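Local coordinates for protein crossover junction endodeoxyribonuclease Hjc (Sulfolobus solfataricus, PDB 4TKD) that cuts four-way DNA (Holliday) junctions by placing paired nicks in opposing strands, using magnesium, and so resolves recombination intermediates, at residues Arg127-Glu130 with Ala131-Arg135; Val27-Ala31 with Ser32-Arg36; Lys96-Phe100 with Glu101-Arg105; Arg13-Val16 with Ser17-Asp21. One frame throughout, in Å; residues are numbered along the deposited sequence.

Interaction 1. Residues Arg127-Glu130 with Ala131-Arg135; sequences RLVE and AKISR
Val-129 O is gripped by two backbone N-H groups. Ile-133 N gives the main bond, 3.0 Å from Val-129 O and nearly straight at 162°. Lys-132 N adds a weak second one, 3.2 Å from the same Val-129 O, while its better bond goes to Leu-128 O. Ala-131 N to Arg-127 O is the shortest bond of the set, at 2.8 Å. Ser-134 N closes the series on Glu-130 O at 2.9 Å, although Ser-134 itself has already left helical angles. This is the C-terminal end of helix 122-133.

Val-129 and Ile-133 lie side by side, one turn apart. Val-129 CG1 meets Ile-133 CD1 at 3.8 Å. Ile-133 has CG2 anti to its carbonyl carbon (chi1 90°), and the other branch folds back so that CD1 comes within 3.2 Å of Val-129 O. Both side chains rest on Val-50 of strand 50-58, and Val-129 also reaches Phe-86 of strand 84-90.

Several polar groups reach the second subunit. Arg-127 bridges Asp-124 of its own chain through NH2 and Asp-124 of the second subunit through NE. Lys-132 NZ bonds Ser-134 O of the second subunit, and Ala-131 O accepts a hydrogen bond from Lys-102 NZ of the second subunit. The C-terminal turn thus offers a carbonyl oxygen at the end of a helix, where the dipole probably makes it a good acceptor for a lysine across the interface.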
loop_
_atom_site.group_PDB
_atom_site.type_symbol
_atom_site.label_atom_id
_atom_site.label_comp_id
_atom_site.label_asym_id
_atom_site.label_seq_id
_atom_site.Cartn_x
_atom_site.Cartn_y
_atom_site.Cartn_z
ATOM N N ARG C 127 13.102 -7.303 -3.440
ATOM C CA ARG C 127 13.713 -5.982 -3.405
ATOM C C ARG C 127 12.630 -4.921 -3.302
ATOM O O ARG C 127 12.705 -4.103 -2.395
ATOM C CB ARG C 127 14.655 -5.765 -4.612
ATOM C CG ARG C 127 15.319 -4.357 -4.670
ATOM C CD ARG C 127 15.983 -4.078 -6.018
ATOM N NE ARG C 127 14.986 -3.890 -7.080
ATOM C CZ ARG C 127 14.701 -4.789 -8.017
ATOM N NH1 ARG C 127 15.354 -5.943 -8.062
ATOM N NH2 ARG C 127 13.765 -4.537 -8.923
ATOM N N LEU C 128 11.597 -4.971 -4.171
ATOM C CA LEU C 128 10.511 -3.990 -4.127
ATOM C C LEU C 128 9.744 -3.942 -2.827
ATOM O O LEU C 128 9.513 -2.837 -2.334
ATOM C CB LEU C 128 9.555 -4.074 -5.328
ATOM C CG LEU C 128 10.149 -3.739 -6.696
ATOM C CD1 LEU C 128 9.093 -3.825 -7.770
ATOM C CD2 LEU C 128 10.768 -2.394 -6.704
ATOM N N VAL C 129 9.365 -5.100 -2.250
ATOM C CA VAL C 129 8.630 -5.111 -0.982
ATOM C C VAL C 129 9.529 -4.612 0.173
ATOM O O VAL C 129 9.083 -3.778 0.974
ATOM C CB VAL C 129 7.930 -6.471 -0.670
ATOM C CG1 VAL C 129 7.180 -6.422 0.660
ATOM C CG2 VAL C 129 6.976 -6.872 -1.785
ATOM N N GLU C 130 10.789 -5.103 0.255
ATOM C CA GLU C 130 11.703 -4.645 1.310
ATOM C C GLU C 130 11.963 -3.135 1.155
ATOM O O GLU C 130 11.813 -2.400 2.123
ATOM C CB GLU C 130 13.029 -5.417 1.294
ATOM C CG GLU C 130 12.997 -6.775 1.976
ATOM C CD GLU C 130 14.297 -7.568 1.882
ATOM O OE1 GLU C 130 15.364 -6.958 1.625
ATOM O OE2 GLU C 130 14.246 -8.807 2.061
ATOM N N ALA C 131 12.254 -2.668 -0.083
ATOM C CA ALA C 131 12.492 -1.243 -0.352
ATOM C C ALA C 131 11.271 -0.362 -0.009
ATOM O O ALA C 131 11.434 0.783 0.406
ATOM C CB ALA C 131 12.943 -1.036 -1.786
ATOM N N LYS C 132 10.069 -0.939 -0.082
ATOM C CA LYS C 132 8.819 -0.254 0.238
ATOM C C LYS C 132 8.518 -0.125 1.749
ATOM O O LYS C 132 8.137 0.960 2.170
ATOM C CB LYS C 132 7.635 -0.903 -0.516
ATOM C CG LYS C 132 6.269 -0.284 -0.226
ATOM C CD LYS C 132 5.189 -0.990 -1.008
ATOM C CE LYS C 132 3.856 -0.961 -0.329
ATOM N NZ LYS C 132 2.829 -1.615 -1.178
ATOM N N ILE C 133 8.594 -1.216 2.541
ATOM C CA ILE C 133 8.211 -1.104 3.951
ATOM C C ILE C 133 9.301 -1.312 5.025
ATOM O O ILE C 133 9.073 -0.882 6.158
ATOM C CB ILE C 133 6.824 -1.770 4.335
ATOM C CG1 ILE C 133 6.933 -3.257 4.770
ATOM C CG2 ILE C 133 5.680 -1.498 3.324
ATOM C CD1 ILE C 133 7.405 -4.148 3.723
ATOM N N SER C 134 10.453 -1.962 4.691
ATOM C CA SER C 134 11.565 -2.223 5.632
ATOM C C SER C 134 12.081 -0.945 6.326
ATOM O O SER C 134 12.347 0.046 5.660
ATOM C CB SER C 134 12.709 -2.962 4.943
ATOM O OG SER C 134 13.514 -3.636 5.892
ATOM N N ARG C 135 12.219 -1.001 7.671
ATOM C CA ARG C 135 12.594 0.058 8.638
ATOM C C ARG C 135 11.498 1.110 8.791
ATOM O O ARG C 135 11.395 1.743 9.839
ATOM C CB ARG C 135 13.951 0.723 8.366
ATOM C CG ARG C 135 15.129 -0.212 8.282
ATOM C CD ARG C 135 15.714 -0.191 6.877
ATOM N NE ARG C 135 16.888 0.674 6.764
ATOM C CZ ARG C 135 18.141 0.260 6.935
ATOM N NH1 ARG C 135 18.394 -1.006 7.235
ATOM N NH2 ARG C 135 19.151 1.112 6.809
#

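Interaction 2. Residues Val27-Ala31 with Ser32-Arg36; sequences VRAPA and SGSKR
At Ala-31 and Ser-32 the chain reverses in an inverse gamma turn centred on Ser-32. Gly-33 N reaches back to Ala-31 O at 3.1 Å, a weak bond with an N-H...O angle of 149°. Before the turn, Ala-29 and Pro-30 run extended from strand 25-28. After it, Ser-34 takes a left-handed conformation, and the chain continues as loop.

A water ties the two limbs together beyond the turn. It donates to Pro-30 O at 2.9 Å and lies 3.2 Å from Ser-34 OG. That hydroxyl has a further, weak bond to Ile-40 O.

The loop joins strand 25-28 to strand 43-47 in the PDDEXK nuclease fold. Ser-32 is a predicted active-site residue. Its OG stands anti to the backbone N (chi1 179°), which carries the hydroxyl away from Ala-31. The loop runs beside the probable magnesium-binding acids Asp-42 and Glu-55: Ala-29 bonds through its backbone to Asp-42, and the Ser-34 side chain is about 6 Å from that of Glu-55.

Side chains touch lightly here. Pro-30 CB stands 3.9 Å from Ser-32 N and 4.4 Å from Ser-32 CB, where the two side chains stand on the same face of the bend. Ala-29 CB faces the later limb and comes within 4.2 Å of Ser-34 OG. Pro-30 also packs on Arg-28 of the third subunit.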
loop_
_atom_site.group_PDB
_atom_site.type_symbol
_atom_site.label_atom_id
_atom_site.label_comp_id
_atom_site.label_asym_id
_atom_site.label_seq_id
_atom_site.Cartn_x
_atom_site.Cartn_y
_atom_site.Cartn_z
ATOM N N VAL C 27 6.610 -20.073 6.500
ATOM C CA VAL C 27 5.649 -21.069 6.926
ATOM C C VAL C 27 4.664 -21.358 5.787
ATOM O O VAL C 27 4.312 -20.460 5.026
ATOM C CB VAL C 27 4.961 -20.671 8.278
ATOM C CG1 VAL C 27 4.006 -19.501 8.121
ATOM C CG2 VAL C 27 4.249 -21.842 8.913
ATOM N N ARG C 28 4.218 -22.612 5.695
ATOM C CA ARG C 28 3.221 -23.048 4.731
ATOM C C ARG C 28 1.846 -23.026 5.414
ATOM O O ARG C 28 1.755 -23.006 6.646
ATOM C CB ARG C 28 3.548 -24.456 4.237
ATOM C CG ARG C 28 4.674 -24.495 3.205
ATOM C CD ARG C 28 5.196 -25.912 3.030
ATOM N NE ARG C 28 4.937 -26.442 1.688
ATOM C CZ ARG C 28 5.868 -26.944 0.879
ATOM N NH1 ARG C 28 7.138 -26.996 1.268
ATOM N NH2 ARG C 28 5.535 -27.404 -0.320
ATOM N N ALA C 29 0.776 -23.026 4.643
ATOM C CA ALA C 29 -0.522 -23.052 5.297
ATOM C C ALA C 29 -0.873 -24.515 5.624
ATOM O O ALA C 29 -0.560 -25.401 4.824
ATOM C CB ALA C 29 -1.576 -22.442 4.404
ATOM N N PRO C 30 -1.501 -24.801 6.787
ATOM C CA PRO C 30 -1.830 -26.206 7.094
ATOM C C PRO C 30 -2.947 -26.786 6.226
ATOM O O PRO C 30 -3.825 -26.055 5.763
ATOM C CB PRO C 30 -2.207 -26.180 8.584
ATOM C CG PRO C 30 -2.563 -24.776 8.888
ATOM C CD PRO C 30 -1.901 -23.881 7.882
ATOM N N ALA C 31 -2.909 -28.120 6.010
ATOM C CA ALA C 31 -3.939 -28.900 5.305
ATOM C C ALA C 31 -5.209 -28.906 6.190
ATOM O O ALA C 31 -6.321 -29.095 5.695
ATOM C CB ALA C 31 -3.446 -30.322 5.073
ATOM N N SER C 32 -5.013 -28.644 7.503
ATOM C CA SER C 32 -6.021 -28.460 8.550
ATOM C C SER C 32 -6.490 -26.960 8.544
ATOM O O SER C 32 -6.578 -26.312 9.602
ATOM C CB SER C 32 -5.447 -28.855 9.908
ATOM O OG SER C 32 -6.380 -28.666 10.961
ATOM N N GLY C 33 -6.802 -26.453 7.336
ATOM C CA GLY C 33 -7.246 -25.078 7.122
ATOM C C GLY C 33 -7.756 -24.774 5.726
ATOM O O GLY C 33 -8.351 -25.645 5.071
ATOM N N SER C 34 -7.587 -23.475 5.299
ATOM C CA SER C 34 -7.985 -22.868 4.000
ATOM C C SER C 34 -9.410 -23.243 3.510
ATOM O O SER C 34 -9.795 -23.019 2.361
ATOM C CB SER C 34 -6.911 -23.094 2.943
ATOM O OG SER C 34 -5.675 -22.562 3.387
ATOM N N LYS C 35 -10.178 -23.771 4.453
ATOM C CA LYS C 35 -11.545 -24.275 4.462
ATOM C C LYS C 35 -12.595 -23.395 3.796
ATOM O O LYS C 35 -13.621 -23.169 4.432
ATOM C CB LYS C 35 -11.960 -24.505 5.939
ATOM C CG LYS C 35 -10.849 -24.229 6.975
ATOM C CD LYS C 35 -11.214 -23.240 8.073
ATOM C CE LYS C 35 -10.112 -23.104 9.100
ATOM N NZ LYS C 35 -8.990 -22.249 8.617
ATOM N N ARG C 36 -12.376 -22.892 2.542
ATOM C CA ARG C 36 -13.282 -21.979 1.792
ATOM C C ARG C 36 -13.559 -20.700 2.607
ATOM O O ARG C 36 -13.622 -19.614 2.051
ATOM C CB ARG C 36 -14.591 -22.709 1.389
ATOM C CG ARG C 36 -15.639 -21.900 0.634
ATOM C CD ARG C 36 -16.977 -22.599 0.748
ATOM N NE ARG C 36 -18.094 -21.805 0.225
ATOM C CZ ARG C 36 -19.374 -22.161 0.318
ATOM N NH1 ARG C 36 -19.714 -23.288 0.926
ATOM N NH2 ARG C 36 -20.322 -21.392 -0.203
HETATM O O HOH W 1 -4.561 -23.249 6.263
#

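Interaction 3. Residues Lys96-Phe100 with Glu101-Arg105; sequences KFIPF and EKLRR
Pro-99 O accepts Lys-102 N at 3.0 Å, and Phe-100 O accepts Leu-103 N at 3.2 Å. Both bonds span three residues, and both N-H groups point well. These two bonds satisfy the amide N-H groups of Lys-102 and Leu-103, which close the 3-10 turn. On the strand side, Ile-98 and Phe-100 bond through their backbones to Leu-87 and Leu-85 of strand 84-90. Lys-102 NZ goes further still, to Glu-130 O of the second subunit.

Below the charged end, Lys-102 has CG anti to its carbonyl carbon (chi1 -56°), which lays CG along the proline ring, 3.8 Å from Pro-99 CD. The chain then bends at chi2 and chi3.

Leu-103 turns inward and splits its two methyls. CD1 sits over one face of the Phe-100 ring, a CH-pi contact 3.9 Å from the centroid and 20° off the normal. CD2 meets Ile-98 CG2 at 3.8 Å, the two side chains crossing at about a right angle. With an alanine in place of this leucine, that face of Phe-100 would probably lose its methyl cover and a gap would open beside Ile-98.

Phe-100 also packs on Ile-74 and Ile-75 of helix 68-81, and its ring is about 5 Å from the side chain of Glu-55, a probable magnesium ligand. This is a 3-10 turn at the end of strand 97-99, outermost of the five-stranded sheet within the chain, in the PDDEXK nuclease fold.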
loop_
_atom_site.group_PDB
_atom_site.type_symbol
_atom_site.label_atom_id
_atom_site.label_comp_id
_atom_site.label_asym_id
_atom_site.label_seq_id
_atom_site.Cartn_x
_atom_site.Cartn_y
_atom_site.Cartn_z
ATOM N N LYS C 96 7.250 -16.667 -11.160
ATOM C CA LYS C 96 6.520 -15.425 -11.451
ATOM C C LYS C 96 5.443 -15.173 -10.373
ATOM O O LYS C 96 4.668 -16.076 -10.041
ATOM C CB LYS C 96 5.926 -15.405 -12.872
ATOM C CG LYS C 96 6.924 -15.020 -13.964
ATOM C CD LYS C 96 6.222 -14.600 -15.261
ATOM C CE LYS C 96 7.183 -13.979 -16.258
ATOM N NZ LYS C 96 6.488 -13.072 -17.219
ATOM N N PHE C 97 5.412 -13.948 -9.832
ATOM C CA PHE C 97 4.509 -13.530 -8.781
ATOM C C PHE C 97 3.678 -12.341 -9.260
ATOM O O PHE C 97 4.231 -11.311 -9.651
ATOM C CB PHE C 97 5.306 -13.162 -7.517
ATOM C CG PHE C 97 6.208 -14.255 -7.024
ATOM C CD1 PHE C 97 5.741 -15.236 -6.151
ATOM C CD2 PHE C 97 7.523 -14.323 -7.439
ATOM C CE1 PHE C 97 6.567 -16.282 -5.742
ATOM C CE2 PHE C 97 8.351 -15.360 -7.015
ATOM C CZ PHE C 97 7.865 -16.340 -6.183
ATOM N N ILE C 98 2.356 -12.496 -9.229
ATOM C CA ILE C 98 1.419 -11.455 -9.640
ATOM C C ILE C 98 0.864 -10.727 -8.419
ATOM O O ILE C 98 0.197 -11.365 -7.603
ATOM C CB ILE C 98 0.310 -12.010 -10.582
ATOM C CG1 ILE C 98 0.939 -12.551 -11.886
ATOM C CG2 ILE C 98 -0.756 -10.951 -10.886
ATOM C CD1 ILE C 98 0.104 -13.614 -12.622
ATOM N N PRO C 99 1.100 -9.393 -8.280
ATOM C CA PRO C 99 0.495 -8.656 -7.146
ATOM C C PRO C 99 -1.019 -8.800 -7.223
ATOM O O PRO C 99 -1.594 -8.669 -8.307
ATOM C CB PRO C 99 0.932 -7.202 -7.371
ATOM C CG PRO C 99 2.119 -7.297 -8.296
ATOM C CD PRO C 99 1.826 -8.478 -9.183
ATOM N N PHE C 100 -1.660 -9.160 -6.094
ATOM C CA PHE C 100 -3.089 -9.406 -6.064
ATOM C C PHE C 100 -3.959 -8.294 -6.625
ATOM O O PHE C 100 -5.028 -8.594 -7.172
ATOM C CB PHE C 100 -3.563 -9.825 -4.678
ATOM C CG PHE C 100 -4.587 -10.922 -4.763
ATOM C CD1 PHE C 100 -4.204 -12.235 -5.030
ATOM C CD2 PHE C 100 -5.936 -10.649 -4.580
ATOM C CE1 PHE C 100 -5.160 -13.253 -5.113
ATOM C CE2 PHE C 100 -6.892 -11.668 -4.661
ATOM C CZ PHE C 100 -6.500 -12.960 -4.933
ATOM N N GLU C 101 -3.493 -7.031 -6.506
ATOM C CA GLU C 101 -4.172 -5.824 -7.005
ATOM C C GLU C 101 -4.258 -5.745 -8.531
ATOM O O GLU C 101 -5.068 -4.976 -9.041
ATOM C CB GLU C 101 -3.575 -4.524 -6.437
ATOM C CG GLU C 101 -2.075 -4.534 -6.251
ATOM C CD GLU C 101 -1.693 -4.950 -4.849
ATOM O OE1 GLU C 101 -1.578 -6.172 -4.635
ATOM O OE2 GLU C 101 -1.654 -4.083 -3.945
ATOM N N LYS C 102 -3.459 -6.559 -9.256
ATOM C CA LYS C 102 -3.469 -6.625 -10.720
ATOM C C LYS C 102 -4.626 -7.494 -11.205
ATOM O O LYS C 102 -5.009 -7.379 -12.373
ATOM C CB LYS C 102 -2.139 -7.185 -11.262
ATOM C CG LYS C 102 -0.895 -6.419 -10.808
ATOM C CD LYS C 102 -0.382 -5.415 -11.826
ATOM C CE LYS C 102 0.608 -6.016 -12.805
ATOM N NZ LYS C 102 1.458 -4.971 -13.444
ATOM N N LEU C 103 -5.182 -8.376 -10.330
ATOM C CA LEU C 103 -6.286 -9.241 -10.738
ATOM C C LEU C 103 -7.561 -8.421 -10.912
ATOM O O LEU C 103 -7.770 -7.448 -10.187
ATOM C CB LEU C 103 -6.563 -10.408 -9.752
ATOM C CG LEU C 103 -5.437 -11.322 -9.255
ATOM C CD1 LEU C 103 -6.024 -12.601 -8.693
ATOM C CD2 LEU C 103 -4.451 -11.678 -10.349
ATOM N N ARG C 104 -8.420 -8.829 -11.855
ATOM C CA ARG C 104 -9.686 -8.138 -12.080
ATOM C C ARG C 104 -10.833 -8.928 -11.473
ATOM O O ARG C 104 -10.837 -10.155 -11.515
ATOM C CB ARG C 104 -9.912 -7.788 -13.574
ATOM C CG ARG C 104 -10.138 -8.973 -14.511
ATOM C CD ARG C 104 -10.760 -8.559 -15.836
ATOM N NE ARG C 104 -11.878 -9.438 -16.186
ATOM C CZ ARG C 104 -11.778 -10.519 -16.955
ATOM N NH1 ARG C 104 -10.607 -10.857 -17.490
ATOM N NH2 ARG C 104 -12.846 -11.271 -17.197
ATOM N N ARG C 105 -11.779 -8.229 -10.874
ATOM C CA ARG C 105 -12.919 -8.905 -10.274
ATOM C C ARG C 105 -13.947 -9.150 -11.385
ATOM O O ARG C 105 -14.231 -8.244 -12.185
ATOM C CB ARG C 105 -13.487 -8.096 -9.094
ATOM C CG ARG C 105 -14.656 -8.759 -8.366
ATOM C CD ARG C 105 -15.331 -7.830 -7.371
ATOM N NE ARG C 105 -15.957 -6.666 -8.014
ATOM C CZ ARG C 105 -15.763 -5.404 -7.639
ATOM N NH1 ARG C 105 -14.978 -5.123 -6.605
ATOM N NH2 ARG C 105 -16.359 -4.413 -8.290
#

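Interaction 4. Residues Arg13-Val16 with Ser17-Asp21; sequences RNIV and SRLRD
Val-16 CG1 lies over one face of the Arg-20 guanidinium, 3.4 Å above its plane and offset toward the rim. Its nearest atom there is Arg-20 NH1, also at 3.4 Å. The two side chains run side by side on helix 10-21, the first helix of the PDDEXK nuclease fold, one turn apart. Arg-20 stays extended from CG to NE, with CG anti to the carbonyl carbon (chi1 -80°), and this carries the flat group back along the helix to the valine. Val-26 O of strand 25-28 takes a hydrogen bond from Arg-20 NH2, which should help to fix the rotation of the guanidinium.

The Arg-18 guanidinium has Asp-21 OD2 over a face. Arg-18 NH2 to Asp-21 OD2 is a long salt bridge of 3.7 Å. It works by charge alone, because no N-H points at the oxygen.

The backbone is regular. Ser-17, Arg-18, Leu-19 and Arg-20 each give their N-H to the carbonyl four residues back. Leu-19 N to Ile-15 O is the straightest, at 166°, and Arg-18 N to Asn-14 O is the longest, at 3.3 Å.

The helix is amphipathic. Ile-15, Val-16 and Leu-19 turn to the sheet: Ile-15 on Ile-43 and Ile-54, Val-16 on Val-26, Leu-19 on Ala-45. The side chain of Val-16 is also about 5 Å from that of Glu-12, a probable magnesium ligand. On this inner side Ile-15 and Leu-19 point the same way, and Ile-15 CG2 touches Leu-19 CD1 at 3.8 Å.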
loop_
_atom_site.group_PDB
_atom_site.type_symbol
_atom_site.label_atom_id
_atom_site.label_comp_id
_atom_site.label_asym_id
_atom_site.label_seq_id
_atom_site.Cartn_x
_atom_site.Cartn_y
_atom_site.Cartn_z
ATOM N N ARG C 13 7.847 -25.589 -2.993
ATOM C CA ARG C 13 9.091 -25.955 -2.286
ATOM C C ARG C 13 10.262 -25.073 -2.705
ATOM O O ARG C 13 10.993 -24.611 -1.836
ATOM C CB ARG C 13 9.439 -27.448 -2.442
ATOM C CG ARG C 13 8.664 -28.329 -1.473
ATOM C CD ARG C 13 8.999 -29.802 -1.578
ATOM N NE ARG C 13 8.676 -30.514 -0.339
ATOM C CZ ARG C 13 7.514 -31.113 -0.090
ATOM N NH1 ARG C 13 6.539 -31.091 -0.992
ATOM N NH2 ARG C 13 7.317 -31.737 1.066
ATOM N N ASN C 14 10.405 -24.807 -4.031
ATOM C CA ASN C 14 11.405 -23.931 -4.658
ATOM C C ASN C 14 11.277 -22.482 -4.168
ATOM O O ASN C 14 12.290 -21.805 -4.022
ATOM C CB ASN C 14 11.215 -23.947 -6.181
ATOM C CG ASN C 14 12.404 -24.404 -7.011
ATOM O OD1 ASN C 14 12.619 -23.911 -8.128
ATOM N ND2 ASN C 14 13.170 -25.391 -6.532
ATOM N N ILE C 15 10.025 -21.995 -3.962
ATOM C CA ILE C 15 9.748 -20.635 -3.481
ATOM C C ILE C 15 10.150 -20.533 -1.998
ATOM O O ILE C 15 10.849 -19.591 -1.614
ATOM C CB ILE C 15 8.271 -20.206 -3.751
ATOM C CG1 ILE C 15 7.990 -20.091 -5.268
ATOM C CG2 ILE C 15 7.942 -18.886 -3.031
ATOM C CD1 ILE C 15 6.496 -19.900 -5.690
ATOM N N VAL C 16 9.722 -21.517 -1.179
ATOM C CA VAL C 16 10.004 -21.586 0.266
ATOM C C VAL C 16 11.514 -21.601 0.530
ATOM O O VAL C 16 12.006 -20.825 1.357
ATOM C CB VAL C 16 9.258 -22.768 0.953
ATOM C CG1 VAL C 16 9.777 -23.022 2.362
ATOM C CG2 VAL C 16 7.746 -22.521 0.988
ATOM N N SER C 17 12.251 -22.423 -0.246
ATOM C CA SER C 17 13.701 -22.577 -0.129
ATOM C C SER C 17 14.454 -21.296 -0.479
ATOM O O SER C 17 15.393 -20.945 0.226
ATOM C CB SER C 17 14.185 -23.747 -0.980
ATOM O OG SER C 17 15.581 -23.933 -0.818
ATOM N N ARG C 18 14.066 -20.611 -1.562
ATOM C CA ARG C 18 14.705 -19.370 -1.983
ATOM C C ARG C 18 14.414 -18.211 -1.030
ATOM O O ARG C 18 15.341 -17.464 -0.708
ATOM C CB ARG C 18 14.380 -19.045 -3.446
ATOM C CG ARG C 18 15.528 -19.466 -4.370
ATOM C CD ARG C 18 16.299 -18.274 -4.923
ATOM N NE ARG C 18 17.042 -17.539 -3.896
ATOM C CZ ARG C 18 18.346 -17.671 -3.668
ATOM N NH1 ARG C 18 18.935 -16.951 -2.723
ATOM N NH2 ARG C 18 19.073 -18.519 -4.389
ATOM N N LEU C 19 13.161 -18.113 -0.504
ATOM C CA LEU C 19 12.831 -17.100 0.515
ATOM C C LEU C 19 13.642 -17.335 1.789
ATOM O O LEU C 19 14.176 -16.377 2.370
ATOM C CB LEU C 19 11.322 -17.040 0.807
ATOM C CG LEU C 19 10.472 -16.412 -0.305
ATOM C CD1 LEU C 19 9.008 -16.666 -0.075
ATOM C CD2 LEU C 19 10.766 -14.904 -0.453
ATOM N N ARG C 20 13.809 -18.613 2.173
ATOM C CA ARG C 20 14.655 -18.982 3.315
ATOM C C ARG C 20 16.124 -18.590 3.070
ATOM O O ARG C 20 16.740 -18.001 3.960
ATOM C CB ARG C 20 14.503 -20.467 3.678
ATOM C CG ARG C 20 13.244 -20.715 4.504
ATOM C CD ARG C 20 13.063 -22.159 4.905
ATOM N NE ARG C 20 11.817 -22.328 5.662
ATOM C CZ ARG C 20 11.070 -23.430 5.659
ATOM N NH1 ARG C 20 11.442 -24.487 4.949
ATOM N NH2 ARG C 20 9.935 -23.474 6.347
ATOM N N ASP C 21 16.640 -18.792 1.835
ATOM C CA ASP C 21 18.013 -18.399 1.464
ATOM C C ASP C 21 18.203 -16.885 1.596
ATOM O O ASP C 21 19.313 -16.432 1.854
ATOM C CB ASP C 21 18.353 -18.825 0.022
ATOM C CG ASP C 21 18.480 -20.320 -0.243
ATOM O OD1 ASP C 21 18.604 -21.094 0.739
ATOM O OD2 ASP C 21 18.472 -20.717 -1.437
#

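Along the chain the order is interaction 4, then 2, 3 and 1. Helix 10-21 of interaction 4 is followed by strand 25-28 of interaction 2, and the two touch through Arg-28, which packs on Arg-13 and Val-16; their centres are 19 Å apart. Interaction 3 meets interaction 4 where Phe-97 packs on Ile-15. Strands 25-28 and 97-99 form the two outer edges of the five-stranded sheet within the chain, and the centres of interactions 2 and 3 are 21 Å apart. Interactions 1 and 3 touch the second subunit; interaction 2, with the predicted active-site serine, packs on the third, its centre 27 Å from that of interaction 1.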